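Local coordinates for coelenterazine-binding protein with bound coelenterazine (Renilla muelleri, PDB 2HPS) that binds the luciferin coelenterazine and, once calcium is bound, makes it available for reaction with luciferase and oxygen, at residues V41-I46 / L105-C110; A126-Q129 / D134-D137. One frame throughout, in Å; residues are numbered along the deposited sequence.

Interaction 1 (V41-I46 / L105-C110); sequences VRIAKI and LIMYDC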
loop_
_atom_site.group_PDB
_atom_site.type_symbol
_atom_site.label_atom_id
_atom_site.label_comp_id
_atom_site.label_asym_id
_atom_site.label_seq_id
_atom_site.Cartn_x
_atom_site.Cartn_y
_atom_site.Cartn_z
ATOM N N VAL A 41 5.314 -11.372 4.445
ATOM C CA VAL A 41 5.986 -12.025 5.579
ATOM C C VAL A 41 6.212 -11.054 6.756
ATOM O O VAL A 41 6.026 -11.407 7.930
ATOM C CB VAL A 41 7.327 -12.673 5.138
ATOM C CG1 VAL A 41 8.185 -13.041 6.356
ATOM C CG2 VAL A 41 7.055 -13.904 4.261
ATOM N N ARG A 42 6.621 -9.827 6.442
ATOM C CA ARG A 42 6.798 -8.829 7.487
ATOM C C ARG A 42 5.460 -8.509 8.173
ATOM O O ARG A 42 5.412 -8.319 9.398
ATOM C CB ARG A 42 7.466 -7.580 6.908
ATOM C CG ARG A 42 8.950 -7.817 6.522
ATOM C CD ARG A 42 9.524 -6.507 6.000
ATOM N NE ARG A 42 10.960 -6.589 5.720
ATOM C CZ ARG A 42 11.626 -5.619 5.107
ATOM N NH1 ARG A 42 10.966 -4.533 4.720
ATOM N NH2 ARG A 42 12.936 -5.733 4.871
ATOM N N ILE A 43 4.389 -8.456 7.372
ATOM C CA ILE A 43 3.035 -8.184 7.882
ATOM C C ILE A 43 2.628 -9.284 8.873
ATOM O O ILE A 43 2.195 -9.006 9.995
ATOM C CB ILE A 43 2.006 -8.049 6.724
ATOM C CG1 ILE A 43 2.203 -6.721 5.990
ATOM C CG2 ILE A 43 0.546 -8.151 7.255
ATOM C CD1 ILE A 43 1.519 -6.638 4.632
ATOM N N ALA A 44 2.817 -10.535 8.467
ATOM C CA ALA A 44 2.445 -11.683 9.307
ATOM C C ALA A 44 3.214 -11.683 10.641
ATOM O O ALA A 44 2.667 -12.017 11.701
ATOM C CB ALA A 44 2.693 -12.978 8.538
ATOM N N LYS A 45 4.485 -11.318 10.588
ATOM C CA LYS A 45 5.324 -11.303 11.791
ATOM C C LYS A 45 4.866 -10.258 12.814
ATOM O O LYS A 45 4.677 -10.577 13.994
ATOM C CB LYS A 45 6.795 -11.091 11.412
ATOM C CG LYS A 45 7.767 -11.232 12.579
ATOM C CD LYS A 45 9.217 -11.226 12.060
ATOM C CE LYS A 45 10.183 -11.916 13.011
ATOM N NZ LYS A 45 11.532 -12.000 12.354
ATOM N N ILE A 46 4.671 -9.016 12.377
ATOM C CA ILE A 46 4.311 -7.953 13.317
ATOM C C ILE A 46 2.902 -8.198 13.890
ATOM O O ILE A 46 2.664 -7.948 15.068
ATOM C CB ILE A 46 4.452 -6.524 12.687
ATOM C CG1 ILE A 46 4.216 -5.426 13.732
ATOM C CG2 ILE A 46 3.521 -6.340 11.485
ATOM C CD1 ILE A 46 5.292 -5.333 14.785
ATOM N N LEU A 105 -7.367 -3.588 3.345
ATOM C CA LEU A 105 -8.214 -3.945 4.491
ATOM C C LEU A 105 -7.613 -5.081 5.322
ATOM O O LEU A 105 -7.747 -5.100 6.559
ATOM C CB LEU A 105 -9.637 -4.290 4.030
ATOM C CG LEU A 105 -10.445 -3.067 3.556
ATOM C CD1 LEU A 105 -11.790 -3.458 2.938
ATOM C CD2 LEU A 105 -10.636 -2.026 4.687
ATOM N N ILE A 106 -6.939 -6.021 4.652
ATOM C CA ILE A 106 -6.136 -7.024 5.370
ATOM C C ILE A 106 -5.060 -6.337 6.210
ATOM O O ILE A 106 -4.915 -6.635 7.407
ATOM C CB ILE A 106 -5.524 -8.077 4.417
ATOM C CG1 ILE A 106 -6.641 -8.950 3.835
ATOM C CG2 ILE A 106 -4.433 -8.928 5.135
ATOM C CD1 ILE A 106 -6.131 -10.034 2.896
HETATM N N MSE A 107 -4.335 -5.389 5.604
HETATM C CA MSE A 107 -3.331 -4.633 6.346
HETATM C C MSE A 107 -3.938 -3.860 7.501
HETATM O O MSE A 107 -3.386 -3.858 8.591
HETATM C CB MSE A 107 -2.540 -3.710 5.435
HETATM C CG MSE A 107 -1.823 -4.490 4.368
HETATM SE SE MSE A 107 -0.749 -3.314 3.224
HETATM C CE MSE A 107 0.196 -2.770 4.203
ATOM N N TYR A 108 -5.091 -3.227 7.278
ATOM C CA TYR A 108 -5.729 -2.487 8.367
ATOM C C TYR A 108 -6.029 -3.410 9.551
ATOM O O TYR A 108 -5.753 -3.052 10.711
ATOM C CB TYR A 108 -6.996 -1.736 7.903
ATOM C CG TYR A 108 -7.556 -0.864 9.012
ATOM C CD1 TYR A 108 -7.136 0.454 9.160
ATOM C CD2 TYR A 108 -8.444 -1.389 9.956
ATOM C CE1 TYR A 108 -7.618 1.259 10.200
ATOM C CE2 TYR A 108 -8.935 -0.604 11.008
ATOM C CZ TYR A 108 -8.522 0.719 11.119
ATOM O OH TYR A 108 -8.980 1.513 12.148
ATOM N N ASP A 109 -6.607 -4.583 9.276
ATOM C CA ASP A 109 -6.877 -5.567 10.337
ATOM C C ASP A 109 -5.611 -5.900 11.131
ATOM O O ASP A 109 -5.665 -6.077 12.347
ATOM C CB ASP A 109 -7.443 -6.850 9.756
ATOM C CG ASP A 109 -8.918 -6.732 9.395
ATOM O OD1 ASP A 109 -9.520 -5.680 9.700
ATOM O OD2 ASP A 109 -9.462 -7.701 8.834
ATOM N N CYS A 110 -4.476 -6.007 10.427
ATOM C CA CYS A 110 -3.197 -6.310 11.086
ATOM C C CYS A 110 -2.747 -5.182 12.021
ATOM O O CYS A 110 -2.165 -5.440 13.086
ATOM C CB CYS A 110 -2.128 -6.637 10.041
ATOM S SG CYS A 110 -2.437 -8.182 9.164
#
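SG of Cys110 faces across to the neighbouring helix, where it meets CG2 of Ile43 at 3.5 Å, and within its own helix it lies 3.4 Å from the carbonyl O of Ile106. That same oxygen accepts the backbone N-H of Cys110, the N of Cys110 lying 3.1 Å from O of Ile106. Chi1 of -73° sets CG1 of Ile43 beside the backbone N and leaves CG2 anti to it, and the residue divides its two branches between two partners: the short methyl goes to Cys110, while the longer arm reaches on to place CD1 4.0 Å from CG of Met107, a selenomethionine in this crystal. Ile43 and Met107 cross at about a right angle, so that a methyl end is set against the flank of the longer chain. No hydrogen bond joins the two helices here, and the interface depends on shape: one branched side chain presses against two residues spaced three apart, nearly one helical turn, on the opposing helix. Its small size, 158 Å² of buried surface with both sides summed, illustrates how few residues can carry a helix-helix contact. Topologically, helix 33-47 is the exiting helix of the first EF-hand and helix 102-111 the entering helix of the third, so the contact joins the N-terminal and C-terminal halves of a four-EF-hand protein. The backbones come nearest at Ile43 and Cys110, whose CA atoms are 7.3 Å apart. Further helices close over the contact, with Thr57 and Phe61 of helix 51-68 and Val131 of helix 121-131 also touching Ile43. Beyond the apolar patch, Arg42 sends NH1 to the carbonyl O of Val131, adding a polar tie from helix 33-47 to helix 121-131. Met107 also lines the coelenterazine pocket, its side chain about 4 Å from the ligand.

Interaction 2 (A126-Q129 / D134-D137); sequences AFLQ and DLTD. With CTZ (c2-hydroxy-coelenterazine), chain B.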
loop_
_atom_site.group_PDB
_atom_site.type_symbol
_atom_site.label_atom_id
_atom_site.label_comp_id
_atom_site.label_asym_id
_atom_site.label_seq_id
_atom_site.Cartn_x
_atom_site.Cartn_y
_atom_site.Cartn_z
ATOM N N ALA A 126 4.131 0.993 14.807
ATOM C CA ALA A 126 4.728 -0.349 14.929
ATOM C C ALA A 126 4.552 -1.138 13.637
ATOM O O ALA A 126 5.495 -1.798 13.157
ATOM C CB ALA A 126 4.120 -1.116 16.107
ATOM N N PHE A 127 3.355 -1.045 13.059
ATOM C CA PHE A 127 3.071 -1.747 11.809
ATOM C C PHE A 127 3.888 -1.183 10.637
ATOM O O PHE A 127 4.557 -1.921 9.902
ATOM C CB PHE A 127 1.570 -1.736 11.484
ATOM C CG PHE A 127 1.242 -2.382 10.163
ATOM C CD1 PHE A 127 0.973 -3.744 10.091
ATOM C CD2 PHE A 127 1.244 -1.632 8.986
ATOM C CE1 PHE A 127 0.693 -4.345 8.869
ATOM C CE2 PHE A 127 0.958 -2.222 7.761
ATOM C CZ PHE A 127 0.690 -3.585 7.709
ATOM N N LEU A 128 3.846 0.132 10.480
ATOM C CA LEU A 128 4.524 0.772 9.370
ATOM C C LEU A 128 6.039 0.555 9.415
ATOM O O LEU A 128 6.667 0.334 8.385
ATOM C CB LEU A 128 4.185 2.264 9.333
ATOM C CG LEU A 128 4.777 3.009 8.151
ATOM C CD1 LEU A 128 4.372 2.345 6.811
ATOM C CD2 LEU A 128 4.313 4.469 8.201
ATOM N N GLN A 129 6.621 0.599 10.615
ATOM C CA GLN A 129 8.066 0.382 10.750
ATOM C C GLN A 129 8.470 -1.097 10.684
ATOM O O GLN A 129 9.653 -1.413 10.519
ATOM C CB GLN A 129 8.585 1.045 12.012
ATOM C CG GLN A 129 8.499 2.578 11.900
ATOM C CD GLN A 129 9.097 3.265 13.102
ATOM O OE1 GLN A 129 8.861 2.843 14.235
ATOM N NE2 GLN A 129 9.887 4.310 12.866
ATOM N N ASP A 134 13.225 0.815 7.407
ATOM C CA ASP A 134 14.064 1.933 6.984
ATOM C C ASP A 134 13.425 3.292 7.337
ATOM O O ASP A 134 14.102 4.332 7.306
ATOM C CB ASP A 134 14.297 1.843 5.473
ATOM C CG ASP A 134 12.999 1.822 4.693
ATOM O OD1 ASP A 134 12.167 0.919 4.948
ATOM O OD2 ASP A 134 12.792 2.715 3.836
ATOM N N LEU A 135 12.125 3.290 7.656
ATOM C CA LEU A 135 11.371 4.527 7.909
ATOM C C LEU A 135 11.593 5.100 9.305
ATOM O O LEU A 135 11.361 4.409 10.303
ATOM C CB LEU A 135 9.867 4.287 7.690
ATOM C CG LEU A 135 9.459 3.929 6.250
ATOM C CD1 LEU A 135 7.986 3.535 6.179
ATOM C CD2 LEU A 135 9.769 5.059 5.281
ATOM N N THR A 136 12.053 6.355 9.349
ATOM C CA THR A 136 12.283 7.074 10.609
ATOM C C THR A 136 10.981 7.257 11.379
ATOM O O THR A 136 9.886 7.270 10.792
ATOM C CB THR A 136 12.864 8.482 10.360
ATOM O OG1 THR A 136 11.963 9.233 9.544
ATOM C CG2 THR A 136 14.209 8.402 9.647
ATOM N N ASP A 137 11.105 7.459 12.690
ATOM C CA ASP A 137 9.940 7.822 13.511
ATOM C C ASP A 137 9.224 9.056 12.942
ATOM O O ASP A 137 7.994 9.084 12.863
ATOM C CB ASP A 137 10.347 8.063 14.971
ATOM C CG ASP A 137 10.935 6.841 15.639
ATOM O OD1 ASP A 137 10.817 5.707 15.129
ATOM O OD2 ASP A 137 11.544 7.014 16.724
HETATM N N1 CTZ B . 2.978 0.027 2.557
HETATM C C2 CTZ B . 4.082 -0.750 2.385
HETATM C C3 CTZ B . 5.181 0.198 2.585
HETATM N N4 CTZ B . 4.722 1.415 2.864
HETATM C C5 CTZ B . 5.360 2.577 3.111
HETATM C C6 CTZ B . 4.596 3.723 3.348
HETATM N N7 CTZ B . 3.247 3.676 3.343
HETATM C C8 CTZ B . 2.578 2.525 3.110
HETATM C C9 CTZ B . 3.380 1.310 2.834
HETATM C C10 CTZ B . 4.109 -2.223 2.052
HETATM C C11 CTZ B . 3.466 -2.369 0.696
HETATM C C12 CTZ B . 2.239 -3.022 0.584
HETATM C C13 CTZ B . 1.612 -3.162 -0.648
HETATM C C14 CTZ B . 2.242 -2.638 -1.781
HETATM C C15 CTZ B . 3.472 -1.971 -1.679
HETATM C C16 CTZ B . 4.090 -1.835 -0.433
HETATM O O17 CTZ B . 1.631 -2.770 -2.985
HETATM O O18 CTZ B . 6.442 -0.073 2.504
HETATM C C19 CTZ B . 5.284 4.998 3.652
HETATM C C20 CTZ B . 6.496 5.340 3.047
HETATM C C21 CTZ B . 7.121 6.543 3.366
HETATM C C22 CTZ B . 6.545 7.407 4.308
HETATM C C23 CTZ B . 5.350 7.073 4.928
HETATM C C24 CTZ B . 4.719 5.865 4.604
HETATM O O25 CTZ B . 7.184 8.571 4.604
HETATM C C26 CTZ B . 1.064 2.435 3.070
HETATM C C27 CTZ B . 0.548 2.240 4.472
HETATM C C28 CTZ B . -0.082 1.058 4.857
HETATM C C29 CTZ B . -0.548 0.925 6.165
HETATM C C30 CTZ B . -0.363 1.971 7.082
HETATM C C31 CTZ B . 0.255 3.159 6.692
HETATM C C32 CTZ B . 0.707 3.295 5.377
#
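A single amide nitrogen, NE2 of Gln129, spends both of its N-H groups on the segment 134-137, one on a main-chain oxygen and one on a carboxylate. The contact lies inside the C-terminal EF-hand pair, where the exiting helix of the third EF-hand, 121-131, turns through a short linker into the entering helix of the fourth, 137-147. The bond to Asp137 OD1, 2.8 Å, is nearly straight (170°), lies in the amide plane and uses the anti lone pair of the oxygen. That to Leu135 O is 3.0 Å and more bent (143°), the oxygen tilted out of the amide plane. Lys125 NZ hydrogen-bonds Gln129 OE1 and forms a salt bridge with Asp137 OD1, which helps to fix the rotation of the amide. A leucine in place of Gln129 would probably leave Leu135 O and Asp137 OD1 without this shared donor and the linker less firmly tied to the helix. Thr136 meanwhile caps the following helix through OG1 to the N of Lys139. On the inner side, Leu128 holds CG anti to its backbone N (chi1 -176°), and Leu135 CD1 packs against that carbon at 3.8 Å, the two side chains crossing. Both leucines then turn to the coelenterazine: Leu128 CD1 reaches C6 of its central ring system at 3.7 Å, and Leu135 CD2 lies 3.6 Å from C21 of a hydroxyphenyl ring.

In the fold
Phe127, on the helix segment of interaction 2, reaches interaction 1, although the centres of the two contacts are 14 Å apart. Its CZ lies 3.6 Å from Met107 CE and 3.9 Å from Ile43 CG1, its CE1 3.8 Å from Cys110 CB, while its CE2 lies 3.8 Å from C29 of the coelenterazine phenyl group. The ligand pocket therefore draws on both: Met107 belongs to interaction 1, whereas Phe127, Leu128 and Leu135 belong to segments 126-129 and 134-137. Interaction 1 joins the two halves of the protein; interaction 2 ties successive EF-hands within one half. Helix 121-131 also carries Glu123, the last ligand of a probable calcium site that is metal-free here, consistent with a route by which calcium could affect the pocket.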